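Local coordinates for putative capsular polysaccharide biosynthesis protein (Streptococcus pneumoniae serotype 4, PDB 6EWR), which probably acts as a pyridoxal-phosphate-dependent aminotransferase of the DegT/DnrJ/EryC1 family, and may take part in capsular polysaccharide biosynthesis, at residues A[204-209]-A[317-322]; A[175-180]-A[197-202]. All blocks are in the same frame, centred on the assembly; numbering follows the deposited sequence.

Contact 1 (A[204-209]-A[317-322]); sequences VKNFTT and SRHLYI. With PMP (4'-deoxy-4'-aminopyridoxal-5'-phosphate), chain E.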
ATOM      1  N   VAL A 204      -1.515  -0.263 -16.774  1.00 15.89           N
ATOM      2  CA  VAL A 204      -0.853  -0.521 -18.073  1.00 15.45           C
ATOM      3  C   VAL A 204      -0.482  -1.998 -18.343  1.00 16.39           C
ATOM      4  O   VAL A 204      -0.018  -2.282 -19.435  1.00 15.90           O
ATOM      5  CB  VAL A 204       0.377   0.401 -18.304  1.00 14.64           C
ATOM      6  CG1 VAL A 204       0.033   1.845 -18.028  1.00 14.77           C
ATOM      7  CG2 VAL A 204       1.574  -0.012 -17.471  1.00 14.85           C
ATOM      8  N   LYS A 205      -0.701  -2.917 -17.397  1.00 17.26           N
ATOM      9  CA  LYS A 205      -0.446  -4.362 -17.627  1.00 18.47           C
ATOM     10  C   LYS A 205      -1.577  -5.054 -18.414  1.00 18.95           C
ATOM     11  O   LYS A 205      -2.648  -4.471 -18.629  1.00 19.94           O
ATOM     12  CB  LYS A 205      -0.142  -5.126 -16.307  1.00 18.57           C
ATOM     13  CG  LYS A 205       1.033  -4.618 -15.496  1.00 18.29           C
ATOM     14  CD  LYS A 205       2.308  -4.391 -16.275  1.00 19.02           C
ATOM     15  CE  LYS A 205       3.464  -3.833 -15.420  1.00 19.82           C
ATOM     16  NZ  LYS A 205       3.377  -2.383 -15.004  1.00 20.16           N
ATOM     17  N   ASN A 206      -1.295  -6.277 -18.870  1.00 18.74           N
ATOM     18  CA  ASN A 206      -2.239  -7.093 -19.686  1.00 18.29           C
ATOM     19  C   ASN A 206      -3.549  -7.387 -18.980  1.00 17.78           C
ATOM     20  O   ASN A 206      -4.616  -7.452 -19.596  1.00 19.27           O
ATOM     21  CB  ASN A 206      -1.629  -8.462 -20.019  1.00 17.48           C
ATOM     22  CG  ASN A 206      -0.581  -8.404 -21.093  1.00 17.49           C
ATOM     23  OD1 ASN A 206       0.072  -7.355 -21.310  1.00 16.10           O
ATOM     24  ND2 ASN A 206      -0.446  -9.491 -21.824  1.00 17.07           N
ATOM     25  N   PHE A 207      -3.403  -7.666 -17.705  1.00 17.45           N
ATOM     26  CA  PHE A 207      -4.459  -8.024 -16.796  1.00 18.10           C
ATOM     27  C   PHE A 207      -4.373  -6.934 -15.745  1.00 18.20           C
ATOM     28  O   PHE A 207      -3.305  -6.741 -15.177  1.00 19.65           O
ATOM     29  CB  PHE A 207      -4.149  -9.399 -16.195  1.00 18.30           C
ATOM     30  CG  PHE A 207      -5.083  -9.809 -15.107  1.00 19.44           C
ATOM     31  CD1 PHE A 207      -4.908  -9.323 -13.814  1.00 20.51           C
ATOM     32  CD2 PHE A 207      -6.120 -10.701 -15.350  1.00 19.66           C
ATOM     33  CE1 PHE A 207      -5.780  -9.693 -12.795  1.00 21.05           C
ATOM     34  CE2 PHE A 207      -6.968 -11.087 -14.344  1.00 20.10           C
ATOM     35  CZ  PHE A 207      -6.798 -10.584 -13.065  1.00 20.79           C
ATOM     36  N   THR A 208      -5.464  -6.218 -15.486  1.00 17.43           N
ATOM     37  CA  THR A 208      -5.365  -5.065 -14.603  1.00 17.39           C
ATOM     38  C   THR A 208      -6.508  -4.894 -13.618  1.00 17.31           C
ATOM     39  O   THR A 208      -7.670  -5.185 -13.940  1.00 18.59           O
ATOM     40  CB  THR A 208      -5.238  -3.750 -15.389  1.00 16.79           C
ATOM     41  OG1 THR A 208      -5.004  -2.703 -14.440  1.00 16.90           O
ATOM     42  CG2 THR A 208      -6.520  -3.431 -16.176  1.00 16.86           C
ATOM     43  N   THR A 209      -6.149  -4.390 -12.431  1.00 16.36           N
ATOM     44  CA  THR A 209      -7.097  -3.895 -11.448  1.00 16.32           C
ATOM     45  C   THR A 209      -6.783  -2.434 -11.124  1.00 16.81           C
ATOM     46  O   THR A 209      -7.074  -1.964 -10.017  1.00 16.43           O
ATOM     47  CB  THR A 209      -7.074  -4.746 -10.176  1.00 16.43           C
ATOM     48  OG1 THR A 209      -5.765  -4.697  -9.576  1.00 16.61           O
ATOM     49  CG2 THR A 209      -7.410  -6.174 -10.529  1.00 16.68           C
ATOM     50  N   SER A 317       3.251 -13.907 -22.509  1.00 21.88           N
ATOM     51  CA  SER A 317       2.020 -13.132 -22.315  1.00 21.44           C
ATOM     52  C   SER A 317       1.888 -11.985 -23.339  1.00 22.15           C
ATOM     53  O   SER A 317       0.792 -11.486 -23.556  1.00 20.19           O
ATOM     54  CB  SER A 317       1.974 -12.543 -20.913  1.00 20.23           C
ATOM     55  OG  SER A 317       3.136 -11.803 -20.647  1.00 20.73           O
ATOM     56  N   ARG A 318       3.015 -11.564 -23.918  1.00 23.28           N
ATOM     57  CA  ARG A 318       3.061 -10.516 -24.923  1.00 23.74           C
ATOM     58  C   ARG A 318       2.612  -9.223 -24.301  1.00 23.67           C
ATOM     59  O   ARG A 318       1.636  -8.620 -24.733  1.00 22.37           O
ATOM     60  CB  ARG A 318       2.228 -10.844 -26.165  1.00 24.19           C
ATOM     61  CG  ARG A 318       2.652 -12.159 -26.786  1.00 25.46           C
ATOM     62  CD  ARG A 318       1.838 -12.457 -28.034  1.00 25.19           C
ATOM     63  NE  ARG A 318       2.399 -13.599 -28.742  1.00 23.54           N
ATOM     64  CZ  ARG A 318       2.150 -14.869 -28.450  1.00 23.86           C
ATOM     65  NH1 ARG A 318       1.320 -15.226 -27.473  1.00 23.50           N
ATOM     66  NH2 ARG A 318       2.747 -15.807 -29.159  1.00 25.53           N
ATOM     67  N   HIS A 319       3.342  -8.816 -23.267  1.00 23.68           N
ATOM     68  CA  HIS A 319       3.072  -7.548 -22.619  1.00 22.03           C
ATOM     69  C   HIS A 319       3.638  -6.327 -23.373  1.00 20.46           C
ATOM     70  O   HIS A 319       2.925  -5.346 -23.588  1.00 20.20           O
ATOM     71  CB  HIS A 319       3.567  -7.582 -21.165  1.00 22.62           C
ATOM     72  CG  HIS A 319       3.343  -6.294 -20.458  1.00 22.74           C
ATOM     73  ND1 HIS A 319       2.131  -5.650 -20.497  1.00 22.24           N
ATOM     74  CD2 HIS A 319       4.178  -5.494 -19.758  1.00 23.07           C
ATOM     75  CE1 HIS A 319       2.220  -4.521 -19.829  1.00 21.84           C
ATOM     76  NE2 HIS A 319       3.450  -4.395 -19.377  1.00 23.24           N
ATOM     77  N   LEU A 320       4.914  -6.384 -23.747  1.00 19.78           N
ATOM     78  CA  LEU A 320       5.623  -5.251 -24.380  1.00 19.32           C
ATOM     79  C   LEU A 320       6.235  -5.692 -25.713  1.00 19.58           C
ATOM     80  O   LEU A 320       6.830  -6.762 -25.789  1.00 19.81           O
ATOM     81  CB  LEU A 320       6.727  -4.748 -23.464  1.00 18.17           C
ATOM     82  CG  LEU A 320       6.308  -4.137 -22.119  1.00 18.48           C
ATOM     83  CD1 LEU A 320       7.517  -3.782 -21.265  1.00 18.42           C
ATOM     84  CD2 LEU A 320       5.469  -2.877 -22.296  1.00 18.03           C
ATOM     85  N   TYR A 321       6.081  -4.896 -26.765  1.00 19.98           N
ATOM     86  CA  TYR A 321       6.785  -5.147 -28.020  1.00 20.42           C
ATOM     87  C   TYR A 321       8.136  -4.424 -28.004  1.00 20.87           C
ATOM     88  O   TYR A 321       8.330  -3.387 -28.616  1.00 20.71           O
ATOM     89  CB  TYR A 321       5.930  -4.803 -29.247  1.00 20.67           C
ATOM     90  CG  TYR A 321       6.365  -5.547 -30.506  1.00 20.88           C
ATOM     91  CD1 TYR A 321       6.182  -6.909 -30.606  1.00 21.99           C
ATOM     92  CD2 TYR A 321       6.976  -4.892 -31.581  1.00 21.27           C
ATOM     93  CE1 TYR A 321       6.605  -7.612 -31.737  1.00 23.23           C
ATOM     94  CE2 TYR A 321       7.394  -5.592 -32.715  1.00 21.33           C
ATOM     95  CZ  TYR A 321       7.208  -6.948 -32.782  1.00 22.94           C
ATOM     96  OH  TYR A 321       7.599  -7.663 -33.882  1.00 24.06           O
ATOM     97  N   ILE A 322       9.062  -5.011 -27.276  1.00 21.78           N
ATOM     98  CA  ILE A 322      10.440  -4.571 -27.233  1.00 21.20           C
ATOM     99  C   ILE A 322      11.100  -4.871 -28.578  1.00 20.19           C
ATOM    100  O   ILE A 322      10.978  -5.998 -29.094  1.00 20.50           O
ATOM    101  CB  ILE A 322      11.212  -5.329 -26.120  1.00 23.26           C
ATOM    102  CG1 ILE A 322      10.615  -5.153 -24.735  1.00 23.57           C
ATOM    103  CG2 ILE A 322      12.717  -5.146 -26.230  1.00 24.00           C
ATOM    104  CD1 ILE A 322      11.247  -4.187 -23.766  1.00 24.57           C
TER
HETATM  105  N1  PMP E 500       8.783  -5.132 -12.088  1.00 24.21           N
HETATM  106  C2  PMP E 500       8.666  -4.705 -13.379  1.00 24.52           C
HETATM  107  C2A PMP E 500       9.586  -5.229 -14.443  1.00 24.74           C
HETATM  108  C3  PMP E 500       7.636  -3.709 -13.747  1.00 25.16           C
HETATM  109  O3  PMP E 500       7.486  -3.221 -15.020  1.00 24.49           O
HETATM  110  C4  PMP E 500       6.762  -3.243 -12.645  1.00 28.18           C
HETATM  111  C4A PMP E 500       5.689  -2.231 -12.971  1.00 30.73           C
HETATM  112  N4A PMP E 500       5.541  -1.141 -11.993  1.00 32.79           N
HETATM  113  C5  PMP E 500       6.974  -3.788 -11.257  1.00 26.47           C
HETATM  114  C6  PMP E 500       7.997  -4.720 -11.063  1.00 25.58           C
HETATM  115  C5A PMP E 500       6.101  -3.330 -10.091  1.00 25.59           C
HETATM  116  O4P PMP E 500       4.728  -3.123 -10.501  1.00 22.64           O
HETATM  117  P   PMP E 500       3.639  -2.488  -9.507  1.00 21.39           P
HETATM  118  O1P PMP E 500       4.222  -2.524  -8.130  1.00 21.07           O
HETATM  119  O2P PMP E 500       2.332  -3.295  -9.594  1.00 21.00           O
HETATM  120  O3P PMP E 500       3.419  -1.067  -9.920  1.00 23.19           O
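His-319 and Asn-206 are joined by a hydrogen bond between 204-209 and 317-322. His-319 ND1 donates to Asn-206 OD1 at 2.8 Å. The oxygen lies near the plane of the imidazole, while the donor sits 31° off the amide's carbonyl plane. Amide and ring are turned 60° against each other. His-319 has CG anti to its backbone N (chi1 179°), which carries the ring across to the Asn-206 side chain. The other end of the same amide faces backbone: Asn-206 ND2 is 2.9 Å from Ser-317 O. Ser-317 OG turns to another partner, the carbonyl oxygen of His-179.

Lys-205 is predicted to bind the cofactor as an internal aldimine, as in PLP enzymes generally; the family belongs to fold type I. Here the cofactor is the amine form, PMP, and no covalent link is present. Lys-205 NZ stands 3.1 Å from PMP C4A, the carbon an aldimine would use. The lysine chain bends at chi2 and again at chi4 to bring the amine there.

The remaining contacts are van der Waals and edge contacts around the imidazole. Lys-205 CD packs obliquely against His-319 NE2 at 3.3 Å. Val-204 O meets the ring edge in plane, 3.2 Å from His-319 CE1. Within 317-322 itself, Leu-320 CD2 lies over one face of the imidazole, toward its rim. The ring also meets that of His-179, which binds the cofactor. Tyr-281 of helix 268-299 packs against Asn-206.

Contact 2 (A[175-180]-A[197-202]); sequences SDSAHA and TSFSFH. With PMP (4'-deoxy-4'-aminopyridoxal-5'-phosphate), chain E.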
ATOM      1  N   SER A 175      10.457 -14.950  -8.919  1.00 16.65           N
ATOM      2  CA  SER A 175      10.210 -14.392 -10.248  1.00 16.69           C
ATOM      3  C   SER A 175       9.559 -13.036 -10.163  1.00 16.36           C
ATOM      4  O   SER A 175       8.451 -12.928  -9.661  1.00 16.11           O
ATOM      5  CB  SER A 175       9.312 -15.327 -11.078  1.00 16.93           C
ATOM      6  OG  SER A 175       8.780 -14.667 -12.223  1.00 16.99           O
ATOM      7  N   ASP A 176      10.209 -12.005 -10.697  1.00 16.47           N
ATOM      8  CA  ASP A 176       9.474 -10.771 -10.991  1.00 17.57           C
ATOM      9  C   ASP A 176       8.612 -10.978 -12.261  1.00 17.32           C
ATOM     10  O   ASP A 176       9.049 -10.663 -13.383  1.00 16.94           O
ATOM     11  CB  ASP A 176      10.428  -9.584 -11.140  1.00 18.50           C
ATOM     12  CG  ASP A 176       9.676  -8.246 -11.336  1.00 18.35           C
ATOM     13  OD1 ASP A 176       8.445  -8.243 -11.567  1.00 19.62           O
ATOM     14  OD2 ASP A 176      10.309  -7.188 -11.251  1.00 17.63           O
ATOM     15  N   SER A 177       7.415 -11.511 -12.077  1.00 17.76           N
ATOM     16  CA  SER A 177       6.500 -11.749 -13.201  1.00 20.13           C
ATOM     17  C   SER A 177       5.477 -10.617 -13.380  1.00 19.82           C
ATOM     18  O   SER A 177       4.320 -10.856 -13.752  1.00 19.97           O
ATOM     19  CB  SER A 177       5.775 -13.095 -13.061  1.00 21.66           C
ATOM     20  OG  SER A 177       6.555 -14.163 -13.577  1.00 22.60           O
ATOM     21  N   ALA A 178       5.908  -9.385 -13.157  1.00 19.11           N
ATOM     22  CA  ALA A 178       5.006  -8.251 -13.276  1.00 19.38           C
ATOM     23  C   ALA A 178       4.305  -8.249 -14.642  1.00 20.17           C
ATOM     24  O   ALA A 178       3.138  -7.902 -14.724  1.00 20.44           O
ATOM     25  CB  ALA A 178       5.755  -6.945 -13.046  1.00 18.14           C
ATOM     26  N   HIS A 179       5.028  -8.668 -15.690  1.00 20.76           N
ATOM     27  CA  HIS A 179       4.551  -8.623 -17.067  1.00 19.74           C
ATOM     28  C   HIS A 179       3.975  -9.964 -17.570  1.00 19.67           C
ATOM     29  O   HIS A 179       3.407 -10.023 -18.671  1.00 18.51           O
ATOM     30  CB  HIS A 179       5.722  -8.290 -17.996  1.00 21.13           C
ATOM     31  CG  HIS A 179       6.460  -7.022 -17.672  1.00 21.15           C
ATOM     32  ND1 HIS A 179       7.691  -6.729 -18.224  1.00 20.82           N
ATOM     33  CD2 HIS A 179       6.150  -5.974 -16.870  1.00 21.05           C
ATOM     34  CE1 HIS A 179       8.091  -5.541 -17.799  1.00 20.95           C
ATOM     35  NE2 HIS A 179       7.190  -5.071 -16.959  1.00 20.35           N
ATOM     36  N   ALA A 180       4.095 -11.017 -16.750  1.00 19.90           N
ATOM     37  CA  ALA A 180       4.067 -12.399 -17.213  1.00 19.23           C
ATOM     38  C   ALA A 180       2.861 -13.269 -16.797  1.00 18.97           C
ATOM     39  O   ALA A 180       2.886 -14.502 -17.015  1.00 19.93           O
ATOM     40  CB  ALA A 180       5.349 -13.079 -16.765  1.00 19.45           C
ATOM     41  N   THR A 197       6.670 -16.161  -6.914  1.00 19.21           N
ATOM     42  CA  THR A 197       6.468 -15.292  -8.064  1.00 19.20           C
ATOM     43  C   THR A 197       5.581 -14.141  -7.675  1.00 18.36           C
ATOM     44  O   THR A 197       4.633 -14.345  -6.930  1.00 19.76           O
ATOM     45  CB  THR A 197       5.806 -16.054  -9.209  1.00 20.61           C
ATOM     46  OG1 THR A 197       6.597 -17.196  -9.563  1.00 20.98           O
ATOM     47  CG2 THR A 197       5.672 -15.157 -10.426  1.00 21.78           C
ATOM     48  N   SER A 198       5.894 -12.939  -8.149  1.00 17.06           N
ATOM     49  CA  SER A 198       5.032 -11.754  -7.941  1.00 17.62           C
ATOM     50  C   SER A 198       4.428 -11.263  -9.254  1.00 17.10           C
ATOM     51  O   SER A 198       5.114 -11.229 -10.271  1.00 19.15           O
ATOM     52  CB  SER A 198       5.826 -10.612  -7.301  1.00 18.13           C
ATOM     53  OG  SER A 198       6.904 -10.264  -8.150  1.00 18.45           O
ATOM     54  N   PHE A 199       3.155 -10.894  -9.228  1.00 16.97           N
ATOM     55  CA  PHE A 199       2.424 -10.374 -10.416  1.00 16.65           C
ATOM     56  C   PHE A 199       1.942  -8.916 -10.189  1.00 16.33           C
ATOM     57  O   PHE A 199       1.678  -8.504  -9.072  1.00 16.10           O
ATOM     58  CB  PHE A 199       1.212 -11.288 -10.742  1.00 16.33           C
ATOM     59  CG  PHE A 199       1.589 -12.655 -11.303  1.00 15.81           C
ATOM     60  CD1 PHE A 199       2.093 -12.782 -12.602  1.00 15.35           C
ATOM     61  CD2 PHE A 199       1.431 -13.821 -10.535  1.00 16.03           C
ATOM     62  CE1 PHE A 199       2.438 -14.027 -13.117  1.00 15.99           C
ATOM     63  CE2 PHE A 199       1.779 -15.076 -11.059  1.00 16.29           C
ATOM     64  CZ  PHE A 199       2.291 -15.175 -12.343  1.00 16.09           C
ATOM     65  N   SER A 200       1.827  -8.150 -11.269  1.00 15.91           N
ATOM     66  CA  SER A 200       1.291  -6.769 -11.253  1.00 14.48           C
ATOM     67  C   SER A 200       0.009  -6.742 -12.059  1.00 14.02           C
ATOM     68  O   SER A 200      -0.054  -7.281 -13.168  1.00 12.71           O
ATOM     69  CB  SER A 200       2.284  -5.767 -11.901  1.00 13.76           C
ATOM     70  OG  SER A 200       1.837  -4.415 -11.790  1.00 12.47           O
ATOM     71  N   PHE A 201      -0.988  -6.071 -11.501  1.00 14.79           N
ATOM     72  CA  PHE A 201      -2.257  -5.798 -12.172  1.00 15.46           C
ATOM     73  C   PHE A 201      -2.426  -4.266 -12.327  1.00 16.22           C
ATOM     74  O   PHE A 201      -3.535  -3.730 -12.298  1.00 17.39           O
ATOM     75  CB  PHE A 201      -3.426  -6.411 -11.387  1.00 15.23           C
ATOM     76  CG  PHE A 201      -3.177  -7.794 -10.855  1.00 15.16           C
ATOM     77  CD1 PHE A 201      -2.500  -8.768 -11.609  1.00 15.65           C
ATOM     78  CD2 PHE A 201      -3.696  -8.174  -9.610  1.00 16.07           C
ATOM     79  CE1 PHE A 201      -2.306 -10.055 -11.100  1.00 15.10           C
ATOM     80  CE2 PHE A 201      -3.514  -9.453  -9.096  1.00 15.01           C
ATOM     81  CZ  PHE A 201      -2.796 -10.380  -9.836  1.00 15.71           C
ATOM     82  N   HIS A 202      -1.317  -3.567 -12.505  1.00 17.19           N
ATOM     83  CA  HIS A 202      -1.319  -2.115 -12.727  1.00 17.49           C
ATOM     84  C   HIS A 202      -2.057  -1.761 -14.022  1.00 17.77           C
ATOM     85  O   HIS A 202      -2.088  -2.562 -14.954  1.00 16.88           O
ATOM     86  CB  HIS A 202       0.127  -1.642 -12.820  1.00 17.26           C
ATOM     87  CG  HIS A 202       0.287  -0.169 -12.973  1.00 16.63           C
ATOM     88  ND1 HIS A 202       0.341   0.453 -14.201  1.00 16.86           N
ATOM     89  CD2 HIS A 202       0.467   0.798 -12.053  1.00 16.18           C
ATOM     90  CE1 HIS A 202       0.514   1.748 -14.025  1.00 16.36           C
ATOM     91  NE2 HIS A 202       0.609   1.979 -12.729  1.00 16.59           N
TER
HETATM   92  N1  PMP E 500       8.783  -5.132 -12.088  1.00 24.21           N
HETATM   93  C2  PMP E 500       8.666  -4.705 -13.379  1.00 24.52           C
HETATM   94  C2A PMP E 500       9.586  -5.229 -14.443  1.00 24.74           C
HETATM   95  C3  PMP E 500       7.636  -3.709 -13.747  1.00 25.16           C
HETATM   96  O3  PMP E 500       7.486  -3.221 -15.020  1.00 24.49           O
HETATM   97  C4  PMP E 500       6.762  -3.243 -12.645  1.00 28.18           C
HETATM   98  C4A PMP E 500       5.689  -2.231 -12.971  1.00 30.73           C
HETATM   99  N4A PMP E 500       5.541  -1.141 -11.993  1.00 32.79           N
HETATM  100  C5  PMP E 500       6.974  -3.788 -11.257  1.00 26.47           C
HETATM  101  C6  PMP E 500       7.997  -4.720 -11.063  1.00 25.58           C
HETATM  102  C5A PMP E 500       6.101  -3.330 -10.091  1.00 25.59           C
HETATM  103  O4P PMP E 500       4.728  -3.123 -10.501  1.00 22.64           O
HETATM  104  P   PMP E 500       3.639  -2.488  -9.507  1.00 21.39           P
HETATM  105  O1P PMP E 500       4.222  -2.524  -8.130  1.00 21.07           O
HETATM  106  O2P PMP E 500       2.332  -3.295  -9.594  1.00 21.00           O
HETATM  107  O3P PMP E 500       3.419  -1.067  -9.920  1.00 23.19           O
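The strand parts of 175-180 and 197-202 run parallel, with Ser-175 paired to Thr-197 and Asp-176 to Ser-198. Ser-198 N donates almost straight to Ser-175 O at 3.0 Å. The return bond, from Ser-177 N to Ser-198 O, is weak and bent (124°). On the face that carries Ser-175 and Thr-197, Thr-197 CG2 packs 3.3 Å from Ser-177 CB and also lies over the rim of the Phe-199 ring. Ser-177 CB touches that ring at CE1.

Both strands belong to the central mixed sheet of the large domain of a fold-type I enzyme, and the cofactor sits at their C-terminal ends. At Asp-176 the chain makes an Asx turn: Ala-178 N donates to Asp-176 OD1 at 3.2 Å. This bond, with that between Ser-93 and OD2, would hold the carboxylate in place; Asp-176 OD2 is 2.7 Å from PMP N1. Ala-178 CB rests against the pyridine ring. His-179 NE2 shares a 2.7 Å hydrogen bond with PMP O3, which lies at the imidazole edge. From the other strand, Ser-200 OG is swung away from its backbone N (chi1 -175°), which points it at the phosphate, and it donates to PMP O2P.

How the contacts relate
From the N terminus, contact 2 comes first. It closes a short loop of 16 residues, 181-196, and joins strands 172-176 and 196-200 within the central sheet. The chain then leaves strand 196-200 and reaches 204-209 almost at once. Contact 1 closes a much longer loop, of 107 residues, that includes helix 268-299. It ties the loop between strands 196-200 and 213-217 to the loop leading into strand 321-325 of the small antiparallel sheet. The two loops are in series, neither nested nor crossed. They touch where Phe-207 packs on Phe-201 and the backbones of Thr-209 and Phe-201 are bonded. Both border the same PMP.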